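Local coordinates for putative branched-chain-amino-acid aminotransferase (Thermotoga maritima MSB8, PDB 3CSW), which probably transfers amino groups between leucine, isoleucine or valine and 2-oxoglutarate, using pyridoxal 5'-phosphate as cofactor, at residues E44-Y49 with Y57-R62; C162-L167 with G177-V182; G202-N207 with F236-S241. All blocks are in the same frame, centred on the assembly; numbering follows the deposited sequence.

Contact 1 of 3, residues E44-Y49 with Y57-R62. With PLP (pyridoxal-5'-phosphate), chain E.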
loop_
_atom_site.group_PDB
_atom_site.type_symbol
_atom_site.label_atom_id
_atom_site.label_comp_id
_atom_site.label_asym_id
_atom_site.label_seq_id
_atom_site.Cartn_x
_atom_site.Cartn_y
_atom_site.Cartn_z
ATOM N N GLU A 44 -17.656 -10.504 -22.049
ATOM C CA GLU A 44 -17.072 -11.847 -22.066
ATOM C C GLU A 44 -16.577 -12.179 -23.473
ATOM O O GLU A 44 -17.074 -11.618 -24.453
ATOM C CB GLU A 44 -18.114 -12.887 -21.630
ATOM C CG GLU A 44 -18.349 -12.989 -20.125
ATOM C CD GLU A 44 -17.087 -13.394 -19.349
ATOM O OE1 GLU A 44 -16.298 -14.192 -19.870
ATOM O OE2 GLU A 44 -16.897 -12.915 -18.213
ATOM N N THR A 45 -15.586 -13.072 -23.563
ATOM C CA THR A 45 -15.073 -13.562 -24.845
ATOM C C THR A 45 -15.171 -15.084 -24.852
ATOM O O THR A 45 -14.891 -15.725 -23.851
ATOM C CB THR A 45 -13.608 -13.125 -25.121
ATOM O OG1 THR A 45 -12.714 -13.713 -24.162
ATOM C CG2 THR A 45 -13.479 -11.593 -25.095
ATOM N N LEU A 46 -15.610 -15.656 -25.973
ATOM C CA LEU A 46 -15.727 -17.099 -26.113
ATOM C C LEU A 46 -15.071 -17.511 -27.411
ATOM O O LEU A 46 -14.820 -16.675 -28.276
ATOM C CB LEU A 46 -17.198 -17.566 -26.133
ATOM C CG LEU A 46 -18.136 -17.252 -24.951
ATOM C CD1 LEU A 46 -18.745 -15.855 -25.104
ATOM C CD2 LEU A 46 -19.220 -18.310 -24.838
ATOM N N ARG A 47 -14.752 -18.797 -27.523
ATOM C CA ARG A 47 -14.363 -19.393 -28.802
ATOM C C ARG A 47 -15.172 -20.660 -29.003
ATOM O O ARG A 47 -15.820 -21.133 -28.085
ATOM C CB ARG A 47 -12.873 -19.710 -28.857
ATOM C CG ARG A 47 -12.418 -20.843 -27.949
ATOM C CD ARG A 47 -11.101 -21.422 -28.434
ATOM N NE ARG A 47 -11.345 -22.251 -29.597
ATOM C CZ ARG A 47 -10.397 -22.799 -30.344
ATOM N NH1 ARG A 47 -9.107 -22.593 -30.082
ATOM N NH2 ARG A 47 -10.752 -23.566 -31.363
ATOM N N THR A 48 -15.134 -21.204 -30.216
ATOM C CA THR A 48 -15.793 -22.453 -30.516
ATOM C C THR A 48 -14.771 -23.564 -30.735
ATOM O O THR A 48 -13.620 -23.304 -31.069
ATOM C CB THR A 48 -16.633 -22.357 -31.803
ATOM O OG1 THR A 48 -15.770 -21.996 -32.887
ATOM C CG2 THR A 48 -17.753 -21.306 -31.662
ATOM N N TYR A 49 -15.225 -24.792 -30.484
ATOM C CA TYR A 49 -14.562 -26.025 -30.925
ATOM C C TYR A 49 -15.625 -26.745 -31.751
ATOM O O TYR A 49 -16.765 -26.908 -31.303
ATOM C CB TYR A 49 -14.084 -26.886 -29.765
ATOM C CG TYR A 49 -12.928 -26.278 -28.990
ATOM C CD1 TYR A 49 -11.622 -26.291 -29.495
ATOM C CD2 TYR A 49 -13.133 -25.703 -27.741
ATOM C CE1 TYR A 49 -10.547 -25.733 -28.763
ATOM C CE2 TYR A 49 -12.073 -25.141 -27.007
ATOM C CZ TYR A 49 -10.795 -25.148 -27.522
ATOM O OH TYR A 49 -9.786 -24.590 -26.770
ATOM N N TYR A 57 -21.924 -21.764 -20.470
ATOM C CA TYR A 57 -22.521 -21.554 -19.156
ATOM C C TYR A 57 -21.553 -20.837 -18.199
ATOM O O TYR A 57 -21.948 -19.933 -17.491
ATOM C CB TYR A 57 -23.006 -22.886 -18.537
ATOM C CG TYR A 57 -23.752 -22.649 -17.249
ATOM C CD1 TYR A 57 -24.980 -21.992 -17.256
ATOM C CD2 TYR A 57 -23.213 -23.029 -16.023
ATOM C CE1 TYR A 57 -25.655 -21.722 -16.082
ATOM C CE2 TYR A 57 -23.880 -22.762 -14.842
ATOM C CZ TYR A 57 -25.102 -22.112 -14.875
ATOM O OH TYR A 57 -25.775 -21.845 -13.702
ATOM N N LYS A 58 -20.289 -21.245 -18.198
ATOM C CA LYS A 58 -19.273 -20.619 -17.364
ATOM C C LYS A 58 -19.110 -19.136 -17.675
ATOM O O LYS A 58 -18.994 -18.320 -16.762
ATOM C CB LYS A 58 -17.930 -21.340 -17.517
ATOM C CG LYS A 58 -17.953 -22.729 -16.904
ATOM C CD LYS A 58 -16.637 -23.454 -17.012
ATOM C CE LYS A 58 -16.675 -24.734 -16.181
ATOM N NZ LYS A 58 -15.393 -25.491 -16.416
ATOM N N HIS A 59 -19.101 -18.800 -18.961
ATOM C CA HIS A 59 -19.012 -17.408 -19.394
ATOM C C HIS A 59 -20.269 -16.616 -19.060
ATOM O O HIS A 59 -20.180 -15.469 -18.673
ATOM C CB HIS A 59 -18.721 -17.334 -20.887
ATOM C CG HIS A 59 -17.293 -17.606 -21.226
ATOM N ND1 HIS A 59 -16.299 -16.680 -21.009
ATOM C CD2 HIS A 59 -16.684 -18.695 -21.749
ATOM C CE1 HIS A 59 -15.139 -17.187 -21.389
ATOM N NE2 HIS A 59 -15.348 -18.399 -21.859
ATOM N N TYR A 60 -21.435 -17.228 -19.212
ATOM C CA TYR A 60 -22.702 -16.599 -18.832
ATOM C C TYR A 60 -22.740 -16.223 -17.344
ATOM O O TYR A 60 -23.184 -15.140 -16.980
ATOM C CB TYR A 60 -23.877 -17.535 -19.148
ATOM C CG TYR A 60 -25.231 -16.920 -18.866
ATOM C CD1 TYR A 60 -25.823 -16.036 -19.769
ATOM C CD2 TYR A 60 -25.903 -17.193 -17.684
ATOM C CE1 TYR A 60 -27.057 -15.447 -19.500
ATOM C CE2 TYR A 60 -27.139 -16.612 -17.396
ATOM C CZ TYR A 60 -27.715 -15.744 -18.302
ATOM O OH TYR A 60 -28.957 -15.192 -18.004
ATOM N N THR A 61 -22.291 -17.120 -16.477
ATOM C CA THR A 61 -22.331 -16.829 -15.033
ATOM C C THR A 61 -21.315 -15.743 -14.652
ATOM O O THR A 61 -21.577 -14.969 -13.734
ATOM C CB THR A 61 -22.186 -18.111 -14.160
ATOM O OG1 THR A 61 -20.843 -18.585 -14.211
ATOM C CG2 THR A 61 -23.141 -19.213 -14.667
ATOM N N ARG A 62 -20.174 -15.679 -15.340
ATOM C CA ARG A 62 -19.174 -14.623 -15.109
ATOM C C ARG A 62 -19.741 -13.287 -15.548
ATOM O O ARG A 62 -19.506 -12.266 -14.906
ATOM C CB ARG A 62 -17.865 -14.849 -15.884
ATOM C CG ARG A 62 -16.666 -15.344 -15.078
ATOM C CD ARG A 62 -15.379 -14.587 -15.480
ATOM N NE ARG A 62 -15.064 -14.708 -16.907
ATOM C CZ ARG A 62 -13.881 -15.048 -17.415
ATOM N NH1 ARG A 62 -12.843 -15.302 -16.638
ATOM N NH2 ARG A 62 -13.735 -15.118 -18.725
HETATM N N1 PLP E . -6.855 -12.031 -17.314
HETATM C C2 PLP E . -7.458 -10.925 -17.903
HETATM C C2A PLP E . -7.093 -9.571 -17.377
HETATM C C3 PLP E . -8.376 -11.102 -18.962
HETATM O O3 PLP E . -8.919 -10.021 -19.615
HETATM C C4 PLP E . -8.677 -12.410 -19.413
HETATM C C4A PLP E . -9.601 -12.624 -20.581
HETATM O O4A PLP E . -9.167 -12.532 -21.744
HETATM C C5 PLP E . -8.049 -13.511 -18.806
HETATM C C6 PLP E . -7.153 -13.306 -17.755
HETATM C C5A PLP E . -8.156 -14.901 -19.390
HETATM O O4P PLP E . -9.360 -15.524 -18.964
HETATM P P PLP E . -10.088 -16.706 -19.821
HETATM O O1P PLP E . -11.506 -16.948 -19.267
HETATM O O2P PLP E . -9.283 -17.969 -19.707
HETATM O O3P PLP E . -10.122 -16.205 -21.259
#
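Glu44 is the acceptor that ties strand 44-49 to helix 57-62: both its carboxylate oxygens are taken up by His59 and Arg62. His59 ND1 donates to Glu44 OE1 across 2.7 Å, almost straight and in the imidazole plane but well out of the carboxylate plane, on the anti side. The syn lone pair of the same oxygen takes Arg62 NH2 at 3.0 Å, while Arg62 NE reaches Glu44 OE2 at 2.9 Å. This side-on salt bridge, formed by one of two modelled conformers of Arg62, lays carboxylate and guanidinium nearly coplanar, 29° apart. Bends at chi2 and chi3 (-58°) turn the Arg62 guanidinium so that its edge faces the Glu44 carboxylate and the phosphate. NH2 can thereby also donate to PLP O1P at 2.9 Å, placing Glu44 in the second shell of the phosphate. Cut back to an alanine, Glu44 would lose its carboxylate, which is likely to leave the Arg62 charge without its mate and the His59 ring less firmly held. Leu46 completes the tight part with a CH-pi contact, its CG 4.0 Å from the His59 ring centroid. By contrast, Tyr57, Tyr60 and Thr61 start from the far side of the helix, with Tyr57 exposed and none of the three meeting the strand; past Leu46 the strand, too, parts from the helix. The two axes run antiparallel at 175°, 8.9 Å apart. Strand 42-49 lies between strands 96-102 and 52-53 in an antiparallel sheet, Leu46 also touches Leu85 of helix 78-89, and His59 packs on Ile203 of helix 203-214.

Contact 2 of 3, residues C162-L167 with G177-V182; sequences CYDVIL and GSFSNV. With PLP (pyridoxal-5'-phosphate), chain E.
With chi1 at -162°, the carboxylate of Asp164 swings across to the turn 177-180, and chi1 of 63° folds the Phe179 ring back over its own backbone to meet it. The two flat groups stack, their planes 16° apart, with OD2 3.5 Å above the centre of the Phe179 ring. In that position Asp164 gathers the turn through both oxygens. Ser178 OG donates to Asp164 OD1 at 2.6 Å, on the syn side but tilted from the carboxylate plane, and the amide of Val165 reaches the same oxygen from above that plane. Asp164 OD2 spends its anti lone pair on Ser180 OG at 2.7 Å, and Phe179 N comes in at 3.2 Å on the syn side, somewhat out of the carboxylate plane. Four donors thus fix the rotation of a buried carboxylate. The turn belongs to the class-IV aminotransferase signature, in which a glutamate (Glu176) and an asparagine (Asn181) bracket four residues, here Gly177 to Ser180; it carries the chain from strand 174-177 of one sheet into strand 181-186 of another. Ile166 and Gly177 form an antiparallel non-hydrogen-bonded pair, and beside it Ser178 N donates to Val165 O at 3.1 Å. A beta carbon at Gly177 would collide with Asp164 OD2, so the close approach of the carboxylate depends on the missing side chain. The edge of the Phe179 ring meets the carbonyl of Tyr163, with CE2 3.2 Å from Tyr163 O. Tyr163 sets its own ring obliquely against that of Phe179 and gives its hydroxyl a partner in His239. On the cofactor side the backbone lies against PLP: Ser180 C is 3.4 Å from PLP C6, and Glu176 adds a hydrogen bond to the cofactor.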
loop_
_atom_site.group_PDB
_atom_site.type_symbol
_atom_site.label_atom_id
_atom_site.label_comp_id
_atom_site.label_asym_id
_atom_site.label_seq_id
_atom_site.Cartn_x
_atom_site.Cartn_y
_atom_site.Cartn_z
ATOM N N CYS A 162 6.047 -7.829 -27.947
ATOM C CA CYS A 162 5.778 -8.994 -27.133
ATOM C C CYS A 162 4.353 -9.459 -27.393
ATOM O O CYS A 162 3.579 -8.814 -28.104
ATOM C CB CYS A 162 6.067 -8.712 -25.642
ATOM S SG CYS A 162 5.077 -7.417 -24.914
ATOM N N TYR A 163 4.029 -10.610 -26.839
ATOM C CA TYR A 163 2.716 -11.199 -26.982
ATOM C C TYR A 163 1.696 -10.674 -25.960
ATOM O O TYR A 163 0.555 -10.419 -26.281
ATOM C CB TYR A 163 2.881 -12.707 -26.803
ATOM C CG TYR A 163 1.646 -13.503 -27.022
ATOM C CD1 TYR A 163 1.258 -13.869 -28.316
ATOM C CD2 TYR A 163 0.887 -13.958 -25.949
ATOM C CE1 TYR A 163 0.128 -14.655 -28.530
ATOM C CE2 TYR A 163 -0.258 -14.742 -26.155
ATOM C CZ TYR A 163 -0.635 -15.078 -27.442
ATOM O OH TYR A 163 -1.767 -15.856 -27.643
ATOM N N ASP A 164 2.102 -10.610 -24.704
ATOM C CA ASP A 164 1.296 -10.030 -23.634
ATOM C C ASP A 164 2.271 -9.429 -22.622
ATOM O O ASP A 164 3.453 -9.743 -22.639
ATOM C CB ASP A 164 0.395 -11.105 -22.996
ATOM C CG ASP A 164 -0.773 -10.520 -22.187
ATOM O OD1 ASP A 164 -0.923 -9.284 -22.146
ATOM O OD2 ASP A 164 -1.550 -11.299 -21.579
ATOM N N VAL A 165 1.779 -8.522 -21.782
ATOM C CA VAL A 165 2.540 -7.946 -20.671
ATOM C C VAL A 165 2.005 -8.529 -19.342
ATOM O O VAL A 165 0.826 -8.831 -19.222
ATOM C CB VAL A 165 2.501 -6.393 -20.657
ATOM C CG1 VAL A 165 3.267 -5.824 -21.867
ATOM C CG2 VAL A 165 1.053 -5.849 -20.588
ATOM N N ILE A 166 2.900 -8.719 -18.367
ATOM C CA ILE A 166 2.558 -9.270 -17.062
ATOM C C ILE A 166 2.340 -8.145 -16.027
ATOM O O ILE A 166 3.258 -7.385 -15.709
ATOM C CB ILE A 166 3.665 -10.247 -16.588
ATOM C CG1 ILE A 166 4.009 -11.275 -17.696
ATOM C CG2 ILE A 166 3.298 -10.913 -15.289
ATOM C CD1 ILE A 166 2.850 -12.020 -18.349
ATOM N N LEU A 167 1.102 -8.030 -15.547
ATOM C CA LEU A 167 0.746 -7.102 -14.478
ATOM C C LEU A 167 1.045 -7.737 -13.123
ATOM O O LEU A 167 0.592 -8.854 -12.832
ATOM C CB LEU A 167 -0.730 -6.676 -14.531
ATOM C CG LEU A 167 -1.242 -5.757 -15.646
ATOM C CD1 LEU A 167 -1.502 -6.561 -16.907
ATOM C CD2 LEU A 167 -2.478 -4.935 -15.216
ATOM N N GLY A 177 -1.447 -11.683 -16.992
ATOM C CA GLY A 177 -1.257 -10.898 -18.198
ATOM C C GLY A 177 -2.453 -9.984 -18.437
ATOM O O GLY A 177 -3.489 -10.157 -17.808
ATOM N N SER A 178 -2.312 -9.031 -19.377
ATOM C CA SER A 178 -3.406 -8.109 -19.762
ATOM C C SER A 178 -4.644 -8.816 -20.361
ATOM O O SER A 178 -5.753 -8.269 -20.336
ATOM C CB SER A 178 -2.901 -6.986 -20.691
ATOM O OG SER A 178 -2.677 -7.413 -22.031
ATOM N N PHE A 179 -4.458 -10.024 -20.887
ATOM C CA PHE A 179 -5.565 -10.802 -21.467
ATOM C C PHE A 179 -5.431 -12.322 -21.211
ATOM O O PHE A 179 -6.129 -13.111 -21.853
ATOM C CB PHE A 179 -5.712 -10.526 -22.984
ATOM C CG PHE A 179 -4.506 -10.945 -23.838
ATOM C CD1 PHE A 179 -4.375 -12.259 -24.317
ATOM C CD2 PHE A 179 -3.528 -10.012 -24.211
ATOM C CE1 PHE A 179 -3.289 -12.626 -25.104
ATOM C CE2 PHE A 179 -2.436 -10.379 -25.013
ATOM C CZ PHE A 179 -2.315 -11.704 -25.447
ATOM N N SER A 180 -4.572 -12.716 -20.264
ATOM C CA SER A 180 -4.291 -14.119 -19.979
ATOM C C SER A 180 -3.949 -14.326 -18.517
ATOM O O SER A 180 -3.644 -13.387 -17.844
ATOM C CB SER A 180 -3.089 -14.586 -20.818
ATOM O OG SER A 180 -1.910 -13.795 -20.575
ATOM N N ASN A 181 -4.011 -15.571 -18.039
ATOM C CA ASN A 181 -3.452 -15.942 -16.745
ATOM C C ASN A 181 -2.044 -16.547 -16.908
ATOM O O ASN A 181 -1.660 -16.998 -17.996
ATOM C CB ASN A 181 -4.366 -16.892 -15.982
ATOM C CG ASN A 181 -5.666 -16.235 -15.528
ATOM O OD1 ASN A 181 -6.737 -16.514 -16.083
ATOM N ND2 ASN A 181 -5.585 -15.374 -14.512
ATOM N N VAL A 182 -1.277 -16.518 -15.817
ATOM C CA VAL A 182 0.129 -16.956 -15.770
ATOM C C VAL A 182 0.321 -18.208 -14.917
ATOM O O VAL A 182 -0.198 -18.321 -13.813
ATOM C CB VAL A 182 1.020 -15.808 -15.195
ATOM C CG1 VAL A 182 2.523 -16.251 -14.958
ATOM C CG2 VAL A 182 0.921 -14.588 -16.123
HETATM N N1 PLP E . -6.855 -12.031 -17.314
HETATM C C2 PLP E . -7.458 -10.925 -17.903
HETATM C C2A PLP E . -7.093 -9.571 -17.377
HETATM C C3 PLP E . -8.376 -11.102 -18.962
HETATM O O3 PLP E . -8.919 -10.021 -19.615
HETATM C C4 PLP E . -8.677 -12.410 -19.413
HETATM C C4A PLP E . -9.601 -12.624 -20.581
HETATM O O4A PLP E . -9.167 -12.532 -21.744
HETATM C C5 PLP E . -8.049 -13.511 -18.806
HETATM C C6 PLP E . -7.153 -13.306 -17.755
HETATM C C5A PLP E . -8.156 -14.901 -19.390
HETATM O O4P PLP E . -9.360 -15.524 -18.964
HETATM P P PLP E . -10.088 -16.706 -19.821
HETATM O O1P PLP E . -11.506 -16.948 -19.267
HETATM O O2P PLP E . -9.283 -17.969 -19.707
HETATM O O3P PLP E . -10.122 -16.205 -21.259
#

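Contact 3 of 3, residues G202-N207 with F236-S241. With PLP (pyridoxal-5'-phosphate), chain E.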
loop_
_atom_site.group_PDB
_atom_site.type_symbol
_atom_site.label_atom_id
_atom_site.label_comp_id
_atom_site.label_asym_id
_atom_site.label_seq_id
_atom_site.Cartn_x
_atom_site.Cartn_y
_atom_site.Cartn_z
ATOM N N GLY A 202 -9.842 -16.921 -14.718
ATOM C CA GLY A 202 -9.978 -17.347 -16.087
ATOM C C GLY A 202 -10.495 -18.772 -16.215
ATOM O O GLY A 202 -10.132 -19.660 -15.421
ATOM N N ILE A 203 -11.352 -18.965 -17.204
ATOM C CA ILE A 203 -11.922 -20.276 -17.532
ATOM C C ILE A 203 -10.875 -21.255 -18.112
ATOM O O ILE A 203 -10.965 -22.457 -17.859
ATOM C CB ILE A 203 -13.145 -20.121 -18.475
ATOM C CG1 ILE A 203 -14.256 -19.403 -17.690
ATOM C CG2 ILE A 203 -13.564 -21.503 -19.090
ATOM C CD1 ILE A 203 -15.434 -18.958 -18.486
ATOM N N THR A 204 -9.889 -20.751 -18.864
ATOM C CA THR A 204 -8.772 -21.601 -19.351
ATOM C C THR A 204 -7.891 -22.045 -18.186
ATOM O O THR A 204 -7.509 -23.203 -18.080
ATOM C CB THR A 204 -7.882 -20.881 -20.405
ATOM O OG1 THR A 204 -8.701 -20.125 -21.297
ATOM C CG2 THR A 204 -7.022 -21.891 -21.211
ATOM N N ARG A 205 -7.559 -21.094 -17.320
ATOM C CA ARG A 205 -6.837 -21.371 -16.076
ATOM C C ARG A 205 -7.475 -22.511 -15.265
ATOM O O ARG A 205 -6.809 -23.430 -14.852
ATOM C CB ARG A 205 -6.793 -20.074 -15.256
ATOM C CG ARG A 205 -6.278 -20.182 -13.821
ATOM C CD ARG A 205 -6.609 -18.940 -13.037
ATOM N NE ARG A 205 -6.000 -18.984 -11.719
ATOM C CZ ARG A 205 -6.552 -19.570 -10.659
ATOM N NH1 ARG A 205 -7.745 -20.156 -10.748
ATOM N NH2 ARG A 205 -5.911 -19.552 -9.503
ATOM N N GLU A 206 -8.763 -22.409 -15.010
ATOM C CA GLU A 206 -9.517 -23.384 -14.260
ATOM C C GLU A 206 -9.377 -24.773 -14.879
ATOM O O GLU A 206 -9.080 -25.732 -14.168
ATOM C CB GLU A 206 -10.979 -22.915 -14.250
ATOM C CG GLU A 206 -12.057 -23.793 -13.644
ATOM C CD GLU A 206 -13.457 -23.283 -14.111
ATOM O OE1 GLU A 206 -13.885 -22.155 -13.734
ATOM O OE2 GLU A 206 -14.088 -23.985 -14.922
ATOM N N ASN A 207 -9.579 -24.864 -16.197
ATOM C CA ASN A 207 -9.447 -26.116 -16.945
ATOM C C ASN A 207 -8.057 -26.715 -16.907
ATOM O O ASN A 207 -7.913 -27.945 -16.819
ATOM C CB ASN A 207 -9.889 -25.931 -18.396
ATOM C CG ASN A 207 -11.397 -26.045 -18.560
ATOM O OD1 ASN A 207 -11.983 -27.101 -18.310
ATOM N ND2 ASN A 207 -12.021 -24.979 -19.015
ATOM N N PHE A 236 4.149 -20.329 -18.824
ATOM C CA PHE A 236 3.148 -20.286 -19.900
ATOM C C PHE A 236 1.937 -19.433 -19.510
ATOM O O PHE A 236 1.735 -19.116 -18.322
ATOM C CB PHE A 236 2.738 -21.695 -20.389
ATOM C CG PHE A 236 1.923 -22.535 -19.393
ATOM C CD1 PHE A 236 0.540 -22.390 -19.303
ATOM C CD2 PHE A 236 2.538 -23.516 -18.615
ATOM C CE1 PHE A 236 -0.207 -23.171 -18.421
ATOM C CE2 PHE A 236 1.801 -24.307 -17.738
ATOM C CZ PHE A 236 0.418 -24.126 -17.639
ATOM N N LEU A 237 1.169 -19.053 -20.535
ATOM C CA LEU A 237 -0.037 -18.264 -20.396
ATOM C C LEU A 237 -1.252 -19.086 -20.779
ATOM O O LEU A 237 -1.150 -20.044 -21.551
ATOM C CB LEU A 237 0.007 -17.032 -21.305
ATOM C CG LEU A 237 1.252 -16.155 -21.286
ATOM C CD1 LEU A 237 1.164 -15.075 -22.378
ATOM C CD2 LEU A 237 1.478 -15.560 -19.881
ATOM N N THR A 238 -2.412 -18.701 -20.257
ATOM C CA THR A 238 -3.670 -19.331 -20.639
ATOM C C THR A 238 -4.714 -18.259 -20.978
ATOM O O THR A 238 -4.895 -17.312 -20.233
ATOM C CB THR A 238 -4.212 -20.268 -19.498
ATOM O OG1 THR A 238 -4.535 -19.496 -18.335
ATOM C CG2 THR A 238 -3.190 -21.332 -19.118
ATOM N N HIS A 239 -5.398 -18.409 -22.103
ATOM C CA HIS A 239 -6.529 -17.541 -22.440
ATOM C C HIS A 239 -7.459 -18.237 -23.438
ATOM O O HIS A 239 -7.062 -19.164 -24.108
ATOM C CB HIS A 239 -6.069 -16.149 -22.939
ATOM C CG HIS A 239 -5.244 -16.163 -24.189
ATOM N ND1 HIS A 239 -5.756 -15.822 -25.430
ATOM C CD2 HIS A 239 -3.934 -16.442 -24.388
ATOM C CE1 HIS A 239 -4.797 -15.903 -26.335
ATOM N NE2 HIS A 239 -3.685 -16.280 -25.735
ATOM N N THR A 240 -8.699 -17.772 -23.523
ATOM C CA THR A 240 -9.734 -18.423 -24.309
ATOM C C THR A 240 -9.339 -18.803 -25.748
ATOM O O THR A 240 -9.509 -19.963 -26.165
ATOM C CB THR A 240 -11.050 -17.563 -24.345
ATOM O OG1 THR A 240 -11.726 -17.640 -23.078
ATOM C CG2 THR A 240 -11.988 -18.065 -25.406
ATOM N N SER A 241 -8.814 -17.839 -26.504
ATOM C CA SER A 241 -8.630 -18.055 -27.932
ATOM C C SER A 241 -7.607 -19.118 -28.249
ATOM O O SER A 241 -7.850 -19.929 -29.133
ATOM C CB SER A 241 -8.319 -16.741 -28.682
ATOM O OG SER A 241 -7.173 -16.095 -28.163
HETATM N N1 PLP E . -6.855 -12.031 -17.314
HETATM C C2 PLP E . -7.458 -10.925 -17.903
HETATM C C2A PLP E . -7.093 -9.571 -17.377
HETATM C C3 PLP E . -8.376 -11.102 -18.962
HETATM O O3 PLP E . -8.919 -10.021 -19.615
HETATM C C4 PLP E . -8.677 -12.410 -19.413
HETATM C C4A PLP E . -9.601 -12.624 -20.581
HETATM O O4A PLP E . -9.167 -12.532 -21.744
HETATM C C5 PLP E . -8.049 -13.511 -18.806
HETATM C C6 PLP E . -7.153 -13.306 -17.755
HETATM C C5A PLP E . -8.156 -14.901 -19.390
HETATM O O4P PLP E . -9.360 -15.524 -18.964
HETATM P P PLP E . -10.088 -16.706 -19.821
HETATM O O1P PLP E . -11.506 -16.948 -19.267
HETATM O O2P PLP E . -9.283 -17.969 -19.707
HETATM O O3P PLP E . -10.122 -16.205 -21.259
HETATM O O HOH W 1 -7.084 -18.254 -18.166
#
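Oxygen O2P of the PLP phosphate is gripped three times where Thr204 packs on Thr238: by Thr204 OG1 at 2.7 Å, by Thr204 N and by a water at 2.7 Å. The arrangement is a phosphate cup built on a helix N-terminus: Gly202 is the N-cap of helix 203-214, and Ile203 N donates to O1P at 2.9 Å. The cup is made for an anion, and the start of the helix probably adds favourable electrostatics. Strand 234-239 and the loop after it supply the other wall, where Thr240 meets O3P through its amide and, at 2.8 Å, through OG1. The N-to-C directions of helix and strand make an angle of 118°, and their axes approach to 6.9 Å, close enough for both to reach one phosphate. Thr204 faces two ways because chi1 of -40° sets OG1 toward the phosphate and leaves CG2 against Thr238, 3.7 Å from its CB. Gly202 has no side chain to offer, and a beta carbon there would clash with PLP O4P. No direct bond joins the two segments; they are bridged by the water, which accepts from Arg205 N at 3.0 Å and sits 2.8 Å from Thr238 OG1.

Overall arrangement
The three contacts follow one another along the chain, and PLP is their common neighbour. Contact 1 joins the antiparallel sheet of the N-terminal half to helix 56-68; contacts 2 and 3 lie in the C-terminal half and meet in one mixed sheet, where strands 181-186 and 234-239 are adjacent. Centres of contacts 1 and 2 are about 19 Å apart, on opposite sides of the chain's centre; contact 3 lies about 12 Å from contact 1 and about 11 Å from contact 2. A salt bridge, Lys58 NZ to Glu206 OE2, links contacts 1 and 3. The cofactor is therefore held between the two halves, as in other class-IV aminotransferases.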